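Nucleoside kinase (Methanococcus jannaschii, PDB 2C4E) phosphorylates a broad range of nucleosides, above all inosine, guanosine and cytidine, to their monophosphates, using ATP as the preferred donor together with magnesium or manganese ions. Local coordinates at residues A[175-180]-A[205-210]; A[62-67]-A[119-124]. One frame throughout, in Å; residues are numbered along the deposited sequence.

Interaction 1: residues A[175-180]-A[205-210]; sequences EIIEHT and LERVDA
With CG beside the backbone N in both residues (chi1 -71° in E178) and both chains extended beyond it, E178 and R207 run side by side in the same direction, and their charged ends meet. Along the way the methylenes touch, E178 CG lying 3.8 Å from R207 CD. The salt bridge uses R207 NE, which donates to E178 OE2 at 3.0 Å with an N-H...O angle of 148°. OE2 is met on its anti side, and NE approaches somewhat out of the carboxylate plane, although the carboxylate and guanidinium planes are nearly coplanar, 7° apart. The other end of the guanidinium has its own anchor: NH1 bonds to the backbone oxygen of D203, in helix 201-205, which should limit rotation of the group. E206 OE1 adds a long salt bridge to R207 NH1 from well out of the guanidinium plane, so by charge alone.

The contact joins the C-terminal end of helix 170-178 to the loop that leads into strand 210-214, two neighbouring parts of the alpha/beta domain of the ribokinase fold. I176 and T180 reach F159 of strand 156-159, and N181 pairs through its backbone with D209 and A210.

Closer to the backbone the chemistry turns apolar. I177 CG2 and V208 CG1 pack at 3.8 Å, and CG1 also lies against the carbonyl oxygen of T180. That oxygen, T180 O, receives a CA-H...O contact from V208 CA at 3.5 Å. Two waters bridge carbonyl oxygens that cannot bond each other: both donate to R207 O, one linking it to E178 O and the other to T180 O, where the second water sits 2.9 Å from T180 O. T180 OG1 turns back to I176 O at 2.8 Å, reaching this carbonyl from the face opposite H179 N.

Interaction 2: residues A[62-67]-A[119-124]; sequences LSCVGY and KHYKEL
C64, on the short strand 64-65, faces H120 of the 3-10 turn 119-123 with their CA atoms 6.7 Å apart. The one direct hydrogen bond between the segments runs from C64 N to Y121 OH at 3.1 Å, with an N-H...O angle of 155°. The sulfur of the same cysteine lies over the Y121 ring, C64 SG being 3.6 Å from the ring centroid and only 9° off the normal, a sulfur-aromatic contact made squarely on the face. C64 engages the phenol twice, through its amide at the hydroxyl and its thiol over the ring. H120 CB also touches the sulfur, and L124 CD1 lies 3.7 Å from C64 SG, while L62 CD2 comes to the ring edge at 4.4 Å from Y121 CE2.

The turn is braced internally: H120 ND1 donates to E123 OE1 at 2.8 Å, almost straight at 172°, and H120 NE2 bonds to S91 OG. K119 NZ forms a salt bridge with E123 OE2. F143 of helix 141-151 packs against Y121 and L124, so that helix also packs on this turn, while strand 64-65 pairs with strand 89-90. Replacing Y121 by an alanine is likely to leave the C64 amide without this acceptor and open a gap beneath the sulfur. Because the phenol supplies both a polar acceptor and an aromatic face, this buried contact can satisfy a backbone N-H and pack a thiol without any charged group crossing the interface.

How the interactions relate
Interaction 2 is the more deeply buried of the two, with no exposed residue among those that touch, whereas interaction 1 is partly buried and has a salt bridge and two bridging waters beside a small apolar pair. Their chemistry differs accordingly: charge and water at 175-180/205-210, against one hydrogen bond, a sulfur and an aromatic ring at 62-67/119-124. The centres lie 26 Å apart and the segments do not touch. Helix 141-151 is common to both, however, meeting I176 in the first and L124 in the second. Both sites also adjoin the large mixed sheet, interaction 1 leading into strand 210-214 and interaction 2 leaving one of its outermost strands, 58-62.

Interaction 1: residues A[175-180]-A[205-210]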
ATOM      1  N   GLU A 175     -32.578   6.656 -10.991  1.00 22.66           N
ATOM      2  CA  GLU A 175     -33.269   6.654  -9.688  1.00 22.41           C
ATOM      3  C   GLU A 175     -32.640   7.596  -8.663  1.00 22.63           C
ATOM      4  O   GLU A 175     -33.350   8.336  -8.006  1.00 21.68           O
ATOM      5  CB  GLU A 175     -33.359   5.236  -9.122  1.00 22.95           C
ATOM      6  CG  GLU A 175     -34.228   5.127  -7.881  1.00 24.04           C
ATOM      7  CD  GLU A 175     -35.721   5.307  -8.137  1.00 27.14           C
ATOM      8  OE1 GLU A 175     -36.143   5.497  -9.306  1.00 27.42           O
ATOM      9  OE2 GLU A 175     -36.479   5.240  -7.149  1.00 25.43           O
ATOM     10  N   ILE A 176     -31.319   7.592  -8.515  1.00 22.36           N
ATOM     11  CA  ILE A 176     -30.715   8.478  -7.532  1.00 22.46           C
ATOM     12  C   ILE A 176     -30.827   9.947  -7.963  1.00 21.88           C
ATOM     13  O   ILE A 176     -31.042  10.823  -7.132  1.00 20.27           O
ATOM     14  CB  ILE A 176     -29.262   8.048  -7.209  1.00 22.28           C
ATOM     15  CG1 ILE A 176     -28.781   8.722  -5.928  1.00 24.94           C
ATOM     16  CG2 ILE A 176     -28.302   8.349  -8.378  1.00 22.54           C
ATOM     17  CD1 ILE A 176     -27.634   8.004  -5.273  1.00 26.71           C
ATOM     18  N   ILE A 177     -30.706  10.212  -9.258  1.00 21.49           N
ATOM     19  CA  ILE A 177     -30.846  11.566  -9.781  1.00 21.34           C
ATOM     20  C   ILE A 177     -32.265  12.094  -9.559  1.00 21.22           C
ATOM     21  O   ILE A 177     -32.449  13.282  -9.333  1.00 20.09           O
ATOM     22  CB  ILE A 177     -30.440  11.638 -11.280  1.00 21.33           C
ATOM     23  CG1 ILE A 177     -28.935  11.524 -11.389  1.00 22.23           C
ATOM     24  CG2 ILE A 177     -30.952  12.921 -11.940  1.00 22.44           C
ATOM     25  CD1 ILE A 177     -28.429  11.488 -12.851  1.00 21.32           C
ATOM     26  N   GLU A 178     -33.254  11.198  -9.576  1.00 21.55           N
ATOM     27  CA  GLU A 178     -34.631  11.602  -9.401  1.00 21.79           C
ATOM     28  C   GLU A 178     -34.851  11.980  -7.928  1.00 20.58           C
ATOM     29  O   GLU A 178     -35.837  12.623  -7.602  1.00 21.55           O
ATOM     30  CB  GLU A 178     -35.610  10.543  -9.944  1.00 22.89           C
ATOM     31  CG  GLU A 178     -35.541  10.555 -11.480  1.00 25.51           C
ATOM     32  CD  GLU A 178     -36.590   9.751 -12.200  1.00 31.41           C
ATOM     33  OE1 GLU A 178     -36.967   8.672 -11.697  1.00 34.06           O
ATOM     34  OE2 GLU A 178     -36.996  10.202 -13.301  1.00 32.09           O
ATOM     35  N   HIS A 179     -33.903  11.600  -7.076  1.00 19.31           N
ATOM     36  CA  HIS A 179     -33.920  11.960  -5.643  1.00 18.60           C
ATOM     37  C   HIS A 179     -32.775  12.887  -5.268  1.00 19.27           C
ATOM     38  O   HIS A 179     -32.295  12.876  -4.129  1.00 19.27           O
ATOM     39  CB  HIS A 179     -33.862  10.697  -4.815  1.00 18.71           C
ATOM     40  CG  HIS A 179     -35.013   9.781  -5.060  1.00 18.74           C
ATOM     41  ND1 HIS A 179     -36.121   9.731  -4.241  1.00 19.85           N
ATOM     42  CD2 HIS A 179     -35.241   8.899  -6.059  1.00 17.41           C
ATOM     43  CE1 HIS A 179     -36.977   8.848  -4.729  1.00 16.22           C
ATOM     44  NE2 HIS A 179     -36.462   8.322  -5.826  1.00 21.44           N
ATOM     45  N   THR A 180     -32.343  13.701  -6.234  1.00 19.09           N
ATOM     46  CA  THR A 180     -31.248  14.640  -6.024  1.00 19.54           C
ATOM     47  C   THR A 180     -31.718  16.067  -6.279  1.00 19.30           C
ATOM     48  O   THR A 180     -32.411  16.312  -7.249  1.00 20.30           O
ATOM     49  CB  THR A 180     -30.082  14.330  -6.975  1.00 20.00           C
ATOM     50  OG1 THR A 180     -29.501  13.069  -6.637  1.00 20.54           O
ATOM     51  CG2 THR A 180     -28.941  15.301  -6.740  1.00 20.37           C
ATOM     52  N   LEU A 205     -32.642  18.751 -15.704  1.00 22.32           N
ATOM     53  CA  LEU A 205     -33.333  19.823 -14.987  1.00 23.41           C
ATOM     54  C   LEU A 205     -34.816  19.535 -14.754  1.00 23.68           C
ATOM     55  O   LEU A 205     -35.458  20.237 -13.983  1.00 23.98           O
ATOM     56  CB  LEU A 205     -33.158  21.156 -15.713  1.00 24.00           C
ATOM     57  CG  LEU A 205     -31.720  21.682 -15.733  1.00 25.63           C
ATOM     58  CD1 LEU A 205     -31.621  22.870 -16.678  0.20 24.78           C
ATOM     59  CD2 LEU A 205     -31.268  22.059 -14.353  1.00 26.62           C
ATOM     60  N   GLU A 206     -35.364  18.520 -15.423  1.00 24.24           N
ATOM     61  CA  GLU A 206     -36.702  18.035 -15.079  1.00 24.99           C
ATOM     62  C   GLU A 206     -36.666  17.268 -13.752  1.00 24.68           C
ATOM     63  O   GLU A 206     -37.691  17.064 -13.127  1.00 25.81           O
ATOM     64  CB  GLU A 206     -37.278  17.146 -16.184  1.00 25.24           C
ATOM     65  CG  GLU A 206     -37.726  17.931 -17.406  1.00 28.43           C
ATOM     66  CD  GLU A 206     -38.204  17.045 -18.548  1.00 31.66           C
ATOM     67  OE1 GLU A 206     -38.552  15.870 -18.297  1.00 35.92           O
ATOM     68  OE2 GLU A 206     -38.239  17.517 -19.702  1.00 36.40           O
ATOM     69  N   ARG A 207     -35.478  16.853 -13.328  1.00 23.72           N
ATOM     70  CA  ARG A 207     -35.328  16.016 -12.148  1.00 23.32           C
ATOM     71  C   ARG A 207     -34.628  16.695 -10.979  1.00 22.87           C
ATOM     72  O   ARG A 207     -34.949  16.397  -9.846  1.00 23.10           O
ATOM     73  CB  ARG A 207     -34.585  14.758 -12.527  1.00 22.93           C
ATOM     74  CG  ARG A 207     -35.420  13.902 -13.464  1.00 24.25           C
ATOM     75  CD  ARG A 207     -34.644  12.946 -14.298  1.00 24.82           C
ATOM     76  NE  ARG A 207     -35.526  12.088 -15.090  1.00 24.29           N
ATOM     77  CZ  ARG A 207     -35.992  12.374 -16.313  1.00 23.71           C
ATOM     78  NH1 ARG A 207     -35.679  13.514 -16.934  1.00 21.99           N
ATOM     79  NH2 ARG A 207     -36.776  11.497 -16.934  1.00 23.84           N
ATOM     80  N   VAL A 208     -33.647  17.549 -11.258  1.00 21.94           N
ATOM     81  CA  VAL A 208     -32.848  18.200 -10.208  1.00 21.46           C
ATOM     82  C   VAL A 208     -33.083  19.705 -10.212  1.00 21.78           C
ATOM     83  O   VAL A 208     -33.647  20.273 -11.154  1.00 21.61           O
ATOM     84  CB  VAL A 208     -31.332  17.888 -10.345  1.00 21.37           C
ATOM     85  CG1 VAL A 208     -31.098  16.409 -10.509  1.00 21.35           C
ATOM     86  CG2 VAL A 208     -30.692  18.661 -11.514  1.00 20.62           C
ATOM     87  N   ASP A 209     -32.710  20.356  -9.118  1.00 20.44           N
ATOM     88  CA  ASP A 209     -32.813  21.806  -9.047  1.00 21.56           C
ATOM     89  C   ASP A 209     -31.611  22.523  -9.631  1.00 21.58           C
ATOM     90  O   ASP A 209     -31.748  23.619 -10.165  1.00 21.92           O
ATOM     91  CB  ASP A 209     -32.985  22.256  -7.596  1.00 21.74           C
ATOM     92  CG  ASP A 209     -34.235  21.743  -6.965  1.00 25.72           C
ATOM     93  OD1 ASP A 209     -35.327  21.812  -7.573  1.00 25.36           O
ATOM     94  OD2 ASP A 209     -34.236  21.321  -5.794  1.00 29.23           O
ATOM     95  N   ALA A 210     -30.434  21.920  -9.494  1.00 21.19           N
ATOM     96  CA  ALA A 210     -29.202  22.489 -10.013  1.00 21.38           C
ATOM     97  C   ALA A 210     -28.273  21.376 -10.421  1.00 21.16           C
ATOM     98  O   ALA A 210     -28.066  20.408  -9.675  1.00 20.64           O
ATOM     99  CB  ALA A 210     -28.522  23.376  -8.991  1.00 22.00           C
TER
HETATM  100  O   HOH W   1     -36.809  14.449  -9.387  1.00 36.68           O
HETATM  101  O   HOH W   2     -34.981  17.709  -7.280  1.00 23.91           O

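Interaction 2: residues A[62-67]-A[119-124]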
ATOM      1  N   LEU A  62     -21.198  10.533   8.199  1.00 21.18           N
ATOM      2  CA  LEU A  62     -21.684   9.160   8.256  1.00 21.55           C
ATOM      3  C   LEU A  62     -20.773   8.333   7.353  1.00 21.25           C
ATOM      4  O   LEU A  62     -20.820   8.471   6.132  1.00 20.84           O
ATOM      5  CB  LEU A  62     -23.141   9.054   7.791  1.00 22.05           C
ATOM      6  CG  LEU A  62     -23.843   7.740   8.161  1.00 24.23           C
ATOM      7  CD1 LEU A  62     -25.331   7.890   7.918  1.00 25.68           C
ATOM      8  CD2 LEU A  62     -23.293   6.548   7.380  1.00 24.89           C
ATOM      9  N   SER A  63     -19.935   7.504   7.977  1.00 20.88           N
ATOM     10  CA  SER A  63     -19.001   6.626   7.287  1.00 20.71           C
ATOM     11  C   SER A  63     -18.833   5.332   8.069  1.00 20.47           C
ATOM     12  O   SER A  63     -19.112   5.288   9.265  1.00 20.50           O
ATOM     13  CB  SER A  63     -17.608   7.265   7.181  1.00 20.73           C
ATOM     14  OG  SER A  63     -17.653   8.571   6.651  1.00 20.83           O
ATOM     15  N   CYS A  64     -18.368   4.294   7.385  1.00 20.14           N
ATOM     16  CA  CYS A  64     -17.874   3.084   8.039  1.00 20.04           C
ATOM     17  C   CYS A  64     -16.350   3.149   8.199  1.00 20.20           C
ATOM     18  O   CYS A  64     -15.611   3.241   7.214  1.00 20.53           O
ATOM     19  CB  CYS A  64     -18.235   1.842   7.222  1.00 19.78           C
ATOM     20  SG  CYS A  64     -20.000   1.477   7.153  1.00 21.31           S
ATOM     21  N   VAL A  65     -15.894   3.108   9.448  1.00 20.25           N
ATOM     22  CA  VAL A  65     -14.468   3.108   9.777  1.00 20.13           C
ATOM     23  C   VAL A  65     -14.092   1.792  10.463  1.00 20.68           C
ATOM     24  O   VAL A  65     -14.960   0.996  10.799  1.00 20.24           O
ATOM     25  CB  VAL A  65     -14.079   4.350  10.631  1.00 20.11           C
ATOM     26  CG1 VAL A  65     -14.451   5.632   9.888  1.00 21.23           C
ATOM     27  CG2 VAL A  65     -14.749   4.327  12.009  1.00 20.28           C
ATOM     28  N   GLY A  66     -12.800   1.557  10.640  1.00 21.00           N
ATOM     29  CA  GLY A  66     -12.302   0.271  11.117  1.00 21.89           C
ATOM     30  C   GLY A  66     -11.771   0.302  12.536  1.00 22.66           C
ATOM     31  O   GLY A  66     -11.833   1.325  13.214  1.00 22.75           O
ATOM     32  N   TYR A  67     -11.233  -0.840  12.974  1.00 23.88           N
ATOM     33  CA  TYR A  67     -10.645  -0.984  14.308  1.00 24.80           C
ATOM     34  C   TYR A  67      -9.428  -0.088  14.539  1.00 25.40           C
ATOM     35  O   TYR A  67      -9.043   0.155  15.696  1.00 25.83           O
ATOM     36  CB  TYR A  67     -10.282  -2.458  14.590  1.00 25.15           C
ATOM     37  CG  TYR A  67      -9.278  -3.092  13.623  1.00 26.28           C
ATOM     38  CD1 TYR A  67      -7.917  -2.788  13.693  1.00 28.02           C
ATOM     39  CD2 TYR A  67      -9.690  -4.010  12.649  1.00 27.40           C
ATOM     40  CE1 TYR A  67      -6.991  -3.368  12.814  1.00 28.14           C
ATOM     41  CE2 TYR A  67      -8.773  -4.597  11.766  1.00 28.02           C
ATOM     42  CZ  TYR A  67      -7.425  -4.271  11.856  1.00 28.40           C
ATOM     43  OH  TYR A  67      -6.508  -4.835  10.989  1.00 28.09           O
ATOM     44  N   LYS A 119     -17.310  -2.540   3.573  1.00 19.67           N
ATOM     45  CA  LYS A 119     -18.119  -3.750   3.413  1.00 19.84           C
ATOM     46  C   LYS A 119     -19.392  -3.698   4.272  1.00 19.73           C
ATOM     47  O   LYS A 119     -20.378  -4.365   3.967  1.00 19.92           O
ATOM     48  CB  LYS A 119     -17.300  -5.026   3.706  1.00 20.16           C
ATOM     49  CG  LYS A 119     -16.931  -5.240   5.171  1.00 21.40           C
ATOM     50  CD  LYS A 119     -18.052  -5.906   5.947  1.00 23.64           C
ATOM     51  CE  LYS A 119     -17.572  -6.974   6.866  1.00 25.18           C
ATOM     52  NZ  LYS A 119     -18.703  -7.790   7.404  1.00 26.04           N
ATOM     53  N   HIS A 120     -19.365  -2.910   5.346  1.00 19.49           N
ATOM     54  CA  HIS A 120     -20.477  -2.865   6.291  1.00 19.60           C
ATOM     55  C   HIS A 120     -21.690  -2.070   5.795  1.00 19.67           C
ATOM     56  O   HIS A 120     -22.773  -2.257   6.342  1.00 19.81           O
ATOM     57  CB  HIS A 120     -20.028  -2.307   7.654  1.00 19.68           C
ATOM     58  CG  HIS A 120     -19.129  -3.221   8.419  1.00 19.79           C
ATOM     59  ND1 HIS A 120     -19.543  -4.446   8.900  1.00 19.29           N
ATOM     60  CD2 HIS A 120     -17.830  -3.095   8.779  1.00 19.65           C
ATOM     61  CE1 HIS A 120     -18.540  -5.029   9.528  1.00 20.19           C
ATOM     62  NE2 HIS A 120     -17.491  -4.229   9.475  1.00 19.13           N
ATOM     63  N   TYR A 121     -21.539  -1.185   4.802  1.00 19.77           N
ATOM     64  CA  TYR A 121     -22.698  -0.420   4.323  1.00 19.92           C
ATOM     65  C   TYR A 121     -23.887  -1.315   3.952  1.00 20.72           C
ATOM     66  O   TYR A 121     -25.019  -0.982   4.259  1.00 20.12           O
ATOM     67  CB  TYR A 121     -22.369   0.495   3.128  1.00 19.94           C
ATOM     68  CG  TYR A 121     -21.515   1.690   3.482  1.00 19.82           C
ATOM     69  CD1 TYR A 121     -20.186   1.750   3.079  1.00 20.69           C
ATOM     70  CD2 TYR A 121     -22.017   2.743   4.247  1.00 21.09           C
ATOM     71  CE1 TYR A 121     -19.389   2.822   3.392  1.00 19.92           C
ATOM     72  CE2 TYR A 121     -21.217   3.830   4.570  1.00 20.22           C
ATOM     73  CZ  TYR A 121     -19.902   3.861   4.131  1.00 19.08           C
ATOM     74  OH  TYR A 121     -19.082   4.908   4.451  1.00 20.71           O
ATOM     75  N   LYS A 122     -23.638  -2.448   3.299  1.00 21.77           N
ATOM     76  CA  LYS A 122     -24.741  -3.336   2.903  1.00 23.06           C
ATOM     77  C   LYS A 122     -25.478  -3.974   4.093  1.00 23.20           C
ATOM     78  O   LYS A 122     -26.581  -4.489   3.933  1.00 23.21           O
ATOM     79  CB  LYS A 122     -24.270  -4.397   1.897  1.00 23.45           C
ATOM     80  CG  LYS A 122     -23.273  -5.402   2.428  1.00 25.34           C
ATOM     81  CD  LYS A 122     -22.821  -6.353   1.306  1.00 27.96           C
ATOM     82  CE  LYS A 122     -21.512  -7.062   1.617  1.00 29.56           C
ATOM     83  NZ  LYS A 122     -20.445  -6.124   2.077  1.00 31.09           N
ATOM     84  N   GLU A 123     -24.870  -3.941   5.274  1.00 23.85           N
ATOM     85  CA  GLU A 123     -25.515  -4.410   6.504  1.00 24.76           C
ATOM     86  C   GLU A 123     -26.365  -3.335   7.180  1.00 24.72           C
ATOM     87  O   GLU A 123     -27.119  -3.637   8.097  1.00 25.13           O
ATOM     88  CB  GLU A 123     -24.459  -4.875   7.510  1.00 25.05           C
ATOM     89  CG  GLU A 123     -23.598  -6.042   7.046  1.00 26.18           C
ATOM     90  CD  GLU A 123     -22.242  -6.085   7.736  1.00 27.91           C
ATOM     91  OE1 GLU A 123     -22.094  -5.522   8.848  1.00 28.16           O
ATOM     92  OE2 GLU A 123     -21.317  -6.687   7.156  1.00 29.41           O
ATOM     93  N   LEU A 124     -26.220  -2.088   6.743  1.00 24.84           N
ATOM     94  CA  LEU A 124     -26.800  -0.940   7.433  1.00 24.89           C
ATOM     95  C   LEU A 124     -27.915  -0.267   6.642  1.00 24.41           C
ATOM     96  O   LEU A 124     -28.076  -0.475   5.446  1.00 24.07           O
ATOM     97  CB  LEU A 124     -25.710   0.102   7.727  1.00 25.10           C
ATOM     98  CG  LEU A 124     -24.492  -0.395   8.511  1.00 26.20           C
ATOM     99  CD1 LEU A 124     -23.379   0.639   8.457  1.00 27.40           C
ATOM    100  CD2 LEU A 124     -24.859  -0.717   9.954  1.00 28.10           C
TER